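Local coordinates for protein CofB (Escherichia coli, PDB 5AX6) that is the homotrimeric minor pilin of the type IVb pilus CFA/III in enterotoxigenic Escherichia coli and probably takes part in assembling that pilus, at residues Ser72-Trp77 with Arg125-Ala130; Thr58-Leu63 with Arg141-Leu146; Ile52-Arg57 with Arg84-Arg89. All blocks are in the same frame, centred on the assembly; numbering follows the deposited sequence.

All three contacts lie in the pilin domain. Contacts 1 and 2 share its antiparallel sheet. Contact 1 adds the short edge strand 75-76 to strand 121-130, and contact 2 fixes the loop 58-63 to the neighbouring strand 139-148. Contact 3 joins two loops, and its centre is about 17 Å from that of contact 2. All three are largely buried, but Lys61 in contact 2 and Ile52 in contact 3 reach the surface. The chemistry differs with place. Contact 1 combines strand pairing with a stacked arginine. Contact 2 is mostly polar, with an arginine held by backbone carbonyls and an aspartate. Contact 3 is mainly aromatic and proline packing.

Contact 1 of 3, residues Ser72-Trp77 with Arg125-Ala130; sequences SEFINW and RIDFVA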
# COMPACT_ATOMS: atom_id res chain seq x y z
N SER A 72 16.50 -29.89 -38.79
CA SER A 72 15.58 -30.41 -37.78
C SER A 72 16.10 -30.09 -36.38
O SER A 72 15.47 -30.43 -35.39
CB SER A 72 15.41 -31.92 -37.94
OG SER A 72 16.51 -32.61 -37.37
N GLU A 73 17.26 -29.44 -36.31
CA GLU A 73 17.84 -29.03 -35.03
C GLU A 73 17.74 -27.52 -34.87
O GLU A 73 17.15 -27.04 -33.91
CB GLU A 73 19.29 -29.51 -34.91
CG GLU A 73 19.39 -31.03 -34.90
CD GLU A 73 20.82 -31.54 -34.89
OE1 GLU A 73 21.76 -30.72 -35.03
OE2 GLU A 73 20.99 -32.77 -34.75
N PHE A 74 18.31 -26.77 -35.80
CA PHE A 74 18.10 -25.33 -35.76
C PHE A 74 16.72 -25.01 -36.33
O PHE A 74 16.04 -25.88 -36.89
CB PHE A 74 19.20 -24.57 -36.50
CG PHE A 74 19.26 -24.81 -37.98
CD1 PHE A 74 18.39 -24.15 -38.84
CD2 PHE A 74 20.22 -25.65 -38.52
CE1 PHE A 74 18.47 -24.35 -40.23
CE2 PHE A 74 20.31 -25.86 -39.90
CZ PHE A 74 19.44 -25.21 -40.75
N ILE A 75 16.31 -23.76 -36.17
CA ILE A 75 15.02 -23.31 -36.67
C ILE A 75 15.24 -22.24 -37.73
O ILE A 75 15.79 -21.18 -37.46
CB ILE A 75 14.16 -22.77 -35.52
CG1 ILE A 75 13.81 -23.91 -34.56
CG2 ILE A 75 12.87 -22.12 -36.06
CD1 ILE A 75 13.05 -23.44 -33.32
N ASN A 76 14.84 -22.53 -38.96
CA ASN A 76 15.01 -21.55 -40.02
C ASN A 76 14.01 -20.42 -39.80
O ASN A 76 12.89 -20.66 -39.36
CB ASN A 76 14.82 -22.20 -41.40
CG ASN A 76 15.49 -21.41 -42.50
OD1 ASN A 76 16.02 -20.32 -42.28
ND2 ASN A 76 15.46 -21.96 -43.71
N TRP A 77 14.42 -19.18 -40.06
CA TRP A 77 13.57 -18.03 -39.76
C TRP A 77 13.49 -17.07 -40.95
O TRP A 77 14.39 -17.05 -41.79
CB TRP A 77 14.10 -17.29 -38.53
CG TRP A 77 13.16 -16.25 -37.94
CD1 TRP A 77 13.22 -14.90 -38.12
CD2 TRP A 77 12.06 -16.49 -37.05
NE1 TRP A 77 12.22 -14.28 -37.41
CE2 TRP A 77 11.49 -15.23 -36.75
CE3 TRP A 77 11.49 -17.64 -36.50
CZ2 TRP A 77 10.38 -15.10 -35.91
CZ3 TRP A 77 10.38 -17.50 -35.67
CH2 TRP A 77 9.84 -16.24 -35.38
N ARG A 125 18.01 -17.33 -38.56
CA ARG A 125 17.98 -18.65 -37.96
C ARG A 125 18.04 -18.52 -36.45
O ARG A 125 18.63 -17.57 -35.92
CB ARG A 125 19.16 -19.47 -38.49
CG ARG A 125 19.57 -20.64 -37.65
CD ARG A 125 20.75 -21.35 -38.29
NE ARG A 125 21.46 -22.17 -37.32
CZ ARG A 125 22.48 -22.95 -37.63
NH1 ARG A 125 22.90 -23.03 -38.89
NH2 ARG A 125 23.07 -23.67 -36.68
N ILE A 126 17.38 -19.45 -35.78
CA ILE A 126 17.32 -19.49 -34.32
C ILE A 126 17.72 -20.87 -33.84
O ILE A 126 17.26 -21.87 -34.40
CB ILE A 126 15.92 -19.13 -33.80
CG1 ILE A 126 15.54 -17.72 -34.24
CG2 ILE A 126 15.86 -19.27 -32.27
CD1 ILE A 126 14.06 -17.38 -34.02
N ASP A 127 18.60 -20.91 -32.84
CA ASP A 127 19.04 -22.17 -32.25
C ASP A 127 18.58 -22.24 -30.80
O ASP A 127 19.01 -21.42 -30.00
CB ASP A 127 20.58 -22.32 -32.29
CG ASP A 127 21.14 -22.43 -33.71
OD1 ASP A 127 20.37 -22.32 -34.69
OD2 ASP A 127 22.39 -22.60 -33.85
N PHE A 128 17.73 -23.22 -30.47
CA PHE A 128 17.33 -23.49 -29.08
C PHE A 128 18.29 -24.52 -28.50
O PHE A 128 18.17 -25.71 -28.78
CB PHE A 128 15.90 -24.05 -28.99
CG PHE A 128 14.82 -23.05 -29.31
CD1 PHE A 128 15.01 -21.69 -29.15
CD2 PHE A 128 13.58 -23.50 -29.76
CE1 PHE A 128 13.99 -20.78 -29.44
CE2 PHE A 128 12.56 -22.60 -30.05
CZ PHE A 128 12.77 -21.25 -29.90
N VAL A 129 19.25 -24.06 -27.70
CA VAL A 129 20.29 -24.95 -27.18
C VAL A 129 19.77 -25.78 -26.00
O VAL A 129 19.41 -25.22 -24.96
CB VAL A 129 21.53 -24.14 -26.75
CG1 VAL A 129 22.63 -25.05 -26.20
CG2 VAL A 129 22.06 -23.32 -27.94
N ALA A 130 19.71 -27.10 -26.17
CA ALA A 130 19.11 -27.98 -25.16
C ALA A 130 20.05 -28.26 -24.01
O ALA A 130 21.26 -28.43 -24.22
CB ALA A 130 18.67 -29.28 -25.78
O HOH W 1 16.46 -25.02 -32.29
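Ile75 N donates to Ile126 O at 2.8 Å, and Ile126 N returns a bond to Ile75 O at 2.9 Å. These two bonds make an antiparallel hydrogen-bonded pair. Through it the short strand 75-76 forms one edge of the pilin-domain sheet. Asn76 and Arg125 follow as a non-hydrogen-bonded pair.

On one face of the sheet the guanidinium of Arg125 stacks over the Phe74 ring, with planes 14° apart. The cation-pi contact is off-centre, and Arg125 CD also sits over the same ring. Arg125 CG lies anti to the backbone N (chi1 159°), and the chain then runs extended to NE, which carries the flat group across the ring. Asp127 fixes its rotation by a side-on grip: Arg125 NE meets the syn lone pair of Asp127 OD1 at 2.9 Å, and Arg125 NH2 meets Asp127 OD2 at 3.1 Å. Arg125 NH1 goes on to Ala190 O and NH2 also to Ser68 O. A leucine at Arg125 would probably leave Asp127 without its charged mate and Phe74 without its stacked cation.

The other face is apolar. Ile126 CD1 sits over the six-membered ring of Trp77, 4.0 Å from its centroid. Helix 4-25 packs here through Ile21, against Trp77 and Phe128. Nearby, Ile75 CD1 comes within 3.4 Å of Phe128 CE2.

Contact 2 of 3, residues Thr58-Leu63 with Arg141-Leu146; sequences TTNKDL and RVDFIL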
# COMPACT_ATOMS: atom_id res chain seq x y z
N THR A 58 19.34 -27.59 -30.72
CA THR A 58 20.75 -27.81 -31.01
C THR A 58 21.43 -28.24 -29.71
O THR A 58 20.85 -28.13 -28.63
CB THR A 58 21.41 -26.56 -31.60
OG1 THR A 58 21.40 -25.51 -30.63
CG2 THR A 58 20.62 -26.10 -32.85
N THR A 59 22.66 -28.75 -29.80
CA THR A 59 23.30 -29.29 -28.60
C THR A 59 24.64 -28.64 -28.29
O THR A 59 25.41 -29.15 -27.47
CB THR A 59 23.50 -30.81 -28.72
OG1 THR A 59 24.32 -31.08 -29.87
CG2 THR A 59 22.17 -31.52 -28.89
N ASN A 60 24.91 -27.50 -28.92
CA ASN A 60 26.17 -26.80 -28.69
C ASN A 60 26.13 -25.94 -27.41
O ASN A 60 26.05 -24.71 -27.47
CB ASN A 60 26.56 -25.94 -29.90
CG ASN A 60 25.43 -25.03 -30.38
OD1 ASN A 60 24.26 -25.40 -30.37
ND2 ASN A 60 25.79 -23.83 -30.80
N LYS A 61 26.20 -26.59 -26.26
CA LYS A 61 26.13 -25.88 -24.97
C LYS A 61 27.33 -24.96 -24.77
O LYS A 61 27.22 -23.90 -24.16
CB LYS A 61 26.04 -26.86 -23.80
CG LYS A 61 24.86 -27.80 -23.85
CD LYS A 61 24.86 -28.65 -22.60
CE LYS A 61 23.78 -29.69 -22.63
NZ LYS A 61 23.79 -30.47 -21.36
N ASP A 62 28.49 -25.40 -25.26
CA ASP A 62 29.70 -24.58 -25.26
C ASP A 62 29.61 -23.56 -26.39
O ASP A 62 29.41 -23.94 -27.54
CB ASP A 62 30.94 -25.48 -25.41
CG ASP A 62 32.26 -24.72 -25.25
OD1 ASP A 62 32.35 -23.53 -25.59
OD2 ASP A 62 33.22 -25.36 -24.78
N LEU A 63 29.74 -22.28 -26.07
CA LEU A 63 29.67 -21.22 -27.08
C LEU A 63 30.67 -21.43 -28.23
O LEU A 63 30.48 -20.91 -29.34
CB LEU A 63 29.92 -19.86 -26.44
CG LEU A 63 28.72 -19.24 -25.73
CD1 LEU A 63 29.18 -18.12 -24.79
CD2 LEU A 63 27.72 -18.71 -26.75
N ARG A 141 19.97 -21.84 -23.61
CA ARG A 141 20.47 -20.69 -24.35
C ARG A 141 19.69 -20.54 -25.64
O ARG A 141 19.34 -21.55 -26.25
CB ARG A 141 21.97 -20.82 -24.65
CG ARG A 141 22.63 -19.50 -25.02
CD ARG A 141 24.12 -19.66 -25.27
NE ARG A 141 24.41 -20.28 -26.56
CZ ARG A 141 25.09 -21.42 -26.72
NH1 ARG A 141 25.53 -22.09 -25.66
NH2 ARG A 141 25.31 -21.89 -27.93
N VAL A 142 19.42 -19.30 -26.05
CA VAL A 142 18.79 -19.07 -27.35
C VAL A 142 19.74 -18.24 -28.21
O VAL A 142 20.10 -17.12 -27.85
CB VAL A 142 17.43 -18.33 -27.23
CG1 VAL A 142 16.77 -18.21 -28.61
CG2 VAL A 142 16.51 -19.06 -26.26
N ASP A 143 20.14 -18.81 -29.34
CA ASP A 143 21.04 -18.12 -30.26
C ASP A 143 20.27 -17.59 -31.46
O ASP A 143 19.47 -18.31 -32.04
CB ASP A 143 22.15 -19.06 -30.76
CG ASP A 143 23.15 -19.42 -29.68
OD1 ASP A 143 23.25 -18.69 -28.66
OD2 ASP A 143 23.86 -20.44 -29.86
N PHE A 144 20.54 -16.35 -31.84
CA PHE A 144 19.96 -15.72 -33.02
C PHE A 144 21.06 -15.41 -34.02
O PHE A 144 21.99 -14.67 -33.69
CB PHE A 144 19.21 -14.44 -32.65
CG PHE A 144 18.05 -14.66 -31.73
CD1 PHE A 144 16.76 -14.82 -32.23
CD2 PHE A 144 18.24 -14.69 -30.35
CE1 PHE A 144 15.68 -15.04 -31.38
CE2 PHE A 144 17.18 -14.89 -29.49
CZ PHE A 144 15.89 -15.06 -30.00
N ILE A 145 20.98 -15.98 -35.21
CA ILE A 145 21.97 -15.71 -36.25
C ILE A 145 21.39 -14.61 -37.13
O ILE A 145 20.33 -14.77 -37.72
CB ILE A 145 22.30 -16.96 -37.10
CG1 ILE A 145 23.14 -17.95 -36.28
CG2 ILE A 145 23.07 -16.58 -38.36
CD1 ILE A 145 22.35 -18.64 -35.19
N LEU A 146 22.09 -13.48 -37.15
CA LEU A 146 21.66 -12.32 -37.93
C LEU A 146 22.49 -12.22 -39.19
O LEU A 146 23.72 -12.17 -39.11
CB LEU A 146 21.78 -11.03 -37.11
CG LEU A 146 20.64 -10.70 -36.15
CD1 LEU A 146 20.26 -11.92 -35.36
CD2 LEU A 146 21.06 -9.55 -35.24
O HOH W 2 24.44 -21.66 -32.20
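Two backbone carbonyls of the loop 58-63 receive the guanidinium of Arg141, at its edge. Arg141 NH2 donates to Asn60 O at 3.0 Å, nearly in line with the carbonyl bond. Arg141 NH1 adds two weak bonds, to the same Asn60 O and to Lys61 O. Asn60 is the centre of an inverse gamma turn, closed by a weak bond from Lys61 N to Thr59 O.

The ionic part lies within strand 139-148 of the pilin-domain sheet. Arg141 grips Asp143 side-on. Its NE meets Asp143 OD1 at 2.9 Å, and its NH2 meets Asp143 OD2 at 2.8 Å. The arginine chain bends at chi3 (76°), which turns the NE and NH2 edge of the guanidinium toward the aspartate. Ser226 of strand 220-227 also bonds Asp143 OD1.

A water extends the polar set. It accepts from Asn60 ND2 at 2.9 Å and lies within hydrogen-bonding distance of Asp143 OD2. The Asn60 amide stands almost upright to the guanidinium, at 87°. Thr58 OG1 donates to Asn60 OD1, so both ends of this amide are engaged.

Apolar contact comes from Leu63. Its CD2 lies over one guanidinium face, 3.7 Å from Arg141 NE. Leu63 also packs on Gln48 of a second subunit.

The paired carboxylate probably stabilises the buried positive charge of Arg141, while the carbonyls take up its remaining N-H groups, those of NH1 only weakly.

Contact 3 of 3, residues Ile52-Arg57 with Arg84-Arg89; sequences IPYINR and RIFFTR
Pro53 CD presses on one face of the Phe86 ring, 3.7 Å from its centroid. This is the close-packed part of the contact. Ile85 CG1 lies over the opposite face, so the ring is sandwiched. Pro53 follows a cis peptide bond and starts a type I turn that ends at Asn56.

With Tyr54 CG beside the backbone N (chi1 -62°), its ring reaches across and the hydroxyl meets the other loop. Tyr54 OH donates to Phe86 O at 2.7 Å, in the carbonyl plane and on a lone pair. The Phe86 ring turns its edge toward the Tyr54 face in an offset edge-to-face pair, with planes at 88°. Tyr54 in turn points its edge at the face of Phe87, with centroids 6.0 Å apart.

The Phe87 side is buried, and its ring touches Phe128 of strand 121-130. Packing is looser toward the surface. There Ile52 is exposed and brings only its carbonyl near Phe86, with Ile52 O 4.3 Å from Phe86 CE1. Phe86 itself is partly exposed.

Together Tyr54, Phe86 and Phe87 form an aromatic cluster, with Pro53, at the head of a type I turn, packed against it, that joins two loops of the pilin domain.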
# COMPACT_ATOMS: atom_id res chain seq x y z
N ILE A 52 7.73 -30.41 -35.14
CA ILE A 52 8.47 -29.26 -35.66
C ILE A 52 7.61 -28.00 -35.67
O ILE A 52 6.44 -28.07 -36.03
CB ILE A 52 8.96 -29.57 -37.09
CG1 ILE A 52 9.97 -30.72 -37.06
CG2 ILE A 52 9.54 -28.32 -37.76
CD1 ILE A 52 10.48 -31.14 -38.44
N PRO A 53 8.17 -26.84 -35.28
CA PRO A 53 9.54 -26.52 -34.85
C PRO A 53 9.73 -26.54 -33.34
O PRO A 53 10.80 -26.19 -32.85
CB PRO A 53 9.72 -25.11 -35.37
CG PRO A 53 8.35 -24.48 -35.12
CD PRO A 53 7.35 -25.62 -35.39
N TYR A 54 8.69 -26.92 -32.60
CA TYR A 54 8.74 -26.81 -31.15
C TYR A 54 9.77 -27.73 -30.53
O TYR A 54 10.37 -27.39 -29.52
CB TYR A 54 7.39 -27.13 -30.53
CG TYR A 54 6.30 -26.19 -30.95
CD1 TYR A 54 6.40 -24.83 -30.69
CD2 TYR A 54 5.15 -26.67 -31.58
CE1 TYR A 54 5.37 -23.96 -31.05
CE2 TYR A 54 4.13 -25.80 -31.94
CZ TYR A 54 4.25 -24.46 -31.68
OH TYR A 54 3.23 -23.60 -32.04
N ILE A 55 9.95 -28.91 -31.12
CA ILE A 55 10.88 -29.88 -30.55
C ILE A 55 12.31 -29.71 -31.06
O ILE A 55 13.19 -30.47 -30.67
CB ILE A 55 10.45 -31.33 -30.83
CG1 ILE A 55 10.32 -31.57 -32.34
CG2 ILE A 55 9.17 -31.65 -30.10
CD1 ILE A 55 9.97 -33.00 -32.69
N ASN A 56 12.54 -28.75 -31.95
CA ASN A 56 13.88 -28.53 -32.49
C ASN A 56 14.86 -28.09 -31.40
O ASN A 56 14.58 -27.14 -30.68
CB ASN A 56 13.85 -27.47 -33.60
CG ASN A 56 13.14 -27.94 -34.84
OD1 ASN A 56 12.20 -28.74 -34.78
ND2 ASN A 56 13.59 -27.45 -35.99
N ARG A 57 16.00 -28.77 -31.31
CA ARG A 57 17.08 -28.35 -30.40
C ARG A 57 18.44 -28.50 -31.05
O ARG A 57 18.67 -29.44 -31.81
CB ARG A 57 17.10 -29.19 -29.11
CG ARG A 57 15.82 -29.12 -28.29
CD ARG A 57 15.66 -27.76 -27.65
NE ARG A 57 14.56 -27.84 -26.71
CZ ARG A 57 13.28 -27.73 -27.06
NH1 ARG A 57 12.95 -27.51 -28.33
NH2 ARG A 57 12.34 -27.85 -26.14
N ARG A 84 7.07 -18.55 -38.43
CA ARG A 84 6.44 -17.53 -37.59
C ARG A 84 5.06 -17.95 -37.08
O ARG A 84 4.66 -17.56 -35.98
CB ARG A 84 6.34 -16.19 -38.33
CG ARG A 84 6.10 -15.03 -37.36
CD ARG A 84 5.98 -13.66 -38.04
NE ARG A 84 5.91 -12.59 -37.04
CZ ARG A 84 6.97 -11.98 -36.53
NH1 ARG A 84 8.19 -12.32 -36.94
NH2 ARG A 84 6.82 -11.03 -35.62
N ILE A 85 4.34 -18.75 -37.86
CA ILE A 85 2.99 -19.12 -37.45
C ILE A 85 2.96 -19.91 -36.15
O ILE A 85 1.98 -19.85 -35.41
CB ILE A 85 2.25 -19.92 -38.55
CG1 ILE A 85 2.77 -21.35 -38.64
CG2 ILE A 85 2.36 -19.19 -39.91
CD1 ILE A 85 1.91 -22.25 -39.51
N PHE A 86 4.03 -20.63 -35.85
CA PHE A 86 4.04 -21.44 -34.62
C PHE A 86 4.35 -20.63 -33.36
O PHE A 86 4.17 -21.12 -32.24
CB PHE A 86 5.04 -22.59 -34.79
CG PHE A 86 4.71 -23.46 -35.97
CD1 PHE A 86 3.72 -24.42 -35.87
CD2 PHE A 86 5.34 -23.27 -37.20
CE1 PHE A 86 3.38 -25.21 -36.96
CE2 PHE A 86 5.00 -24.06 -38.30
CZ PHE A 86 4.02 -25.02 -38.17
N PHE A 87 4.82 -19.40 -33.54
CA PHE A 87 5.14 -18.54 -32.41
C PHE A 87 4.23 -17.33 -32.35
O PHE A 87 4.49 -16.37 -31.61
CB PHE A 87 6.59 -18.09 -32.50
CG PHE A 87 7.55 -19.23 -32.39
CD1 PHE A 87 7.92 -19.72 -31.15
CD2 PHE A 87 8.04 -19.84 -33.54
CE1 PHE A 87 8.78 -20.80 -31.04
CE2 PHE A 87 8.91 -20.91 -33.45
CZ PHE A 87 9.28 -21.40 -32.19
N THR A 88 3.14 -17.37 -33.12
CA THR A 88 2.15 -16.31 -33.07
C THR A 88 0.75 -16.90 -32.92
O THR A 88 0.55 -18.08 -33.13
CB THR A 88 2.21 -15.41 -34.34
OG1 THR A 88 2.16 -16.23 -35.51
CG2 THR A 88 3.51 -14.60 -34.33
N ARG A 89 -0.22 -16.08 -32.52
CA ARG A 89 -1.56 -16.60 -32.24
C ARG A 89 -2.19 -17.28 -33.45
O ARG A 89 -2.07 -16.80 -34.58
CB ARG A 89 -2.48 -15.48 -31.76
CG ARG A 89 -2.09 -14.87 -30.42
CD ARG A 89 -3.09 -13.78 -30.01
NE ARG A 89 -3.16 -12.70 -31.00
CZ ARG A 89 -4.18 -12.51 -31.84
NH1 ARG A 89 -5.23 -13.32 -31.82
NH2 ARG A 89 -4.15 -11.50 -32.71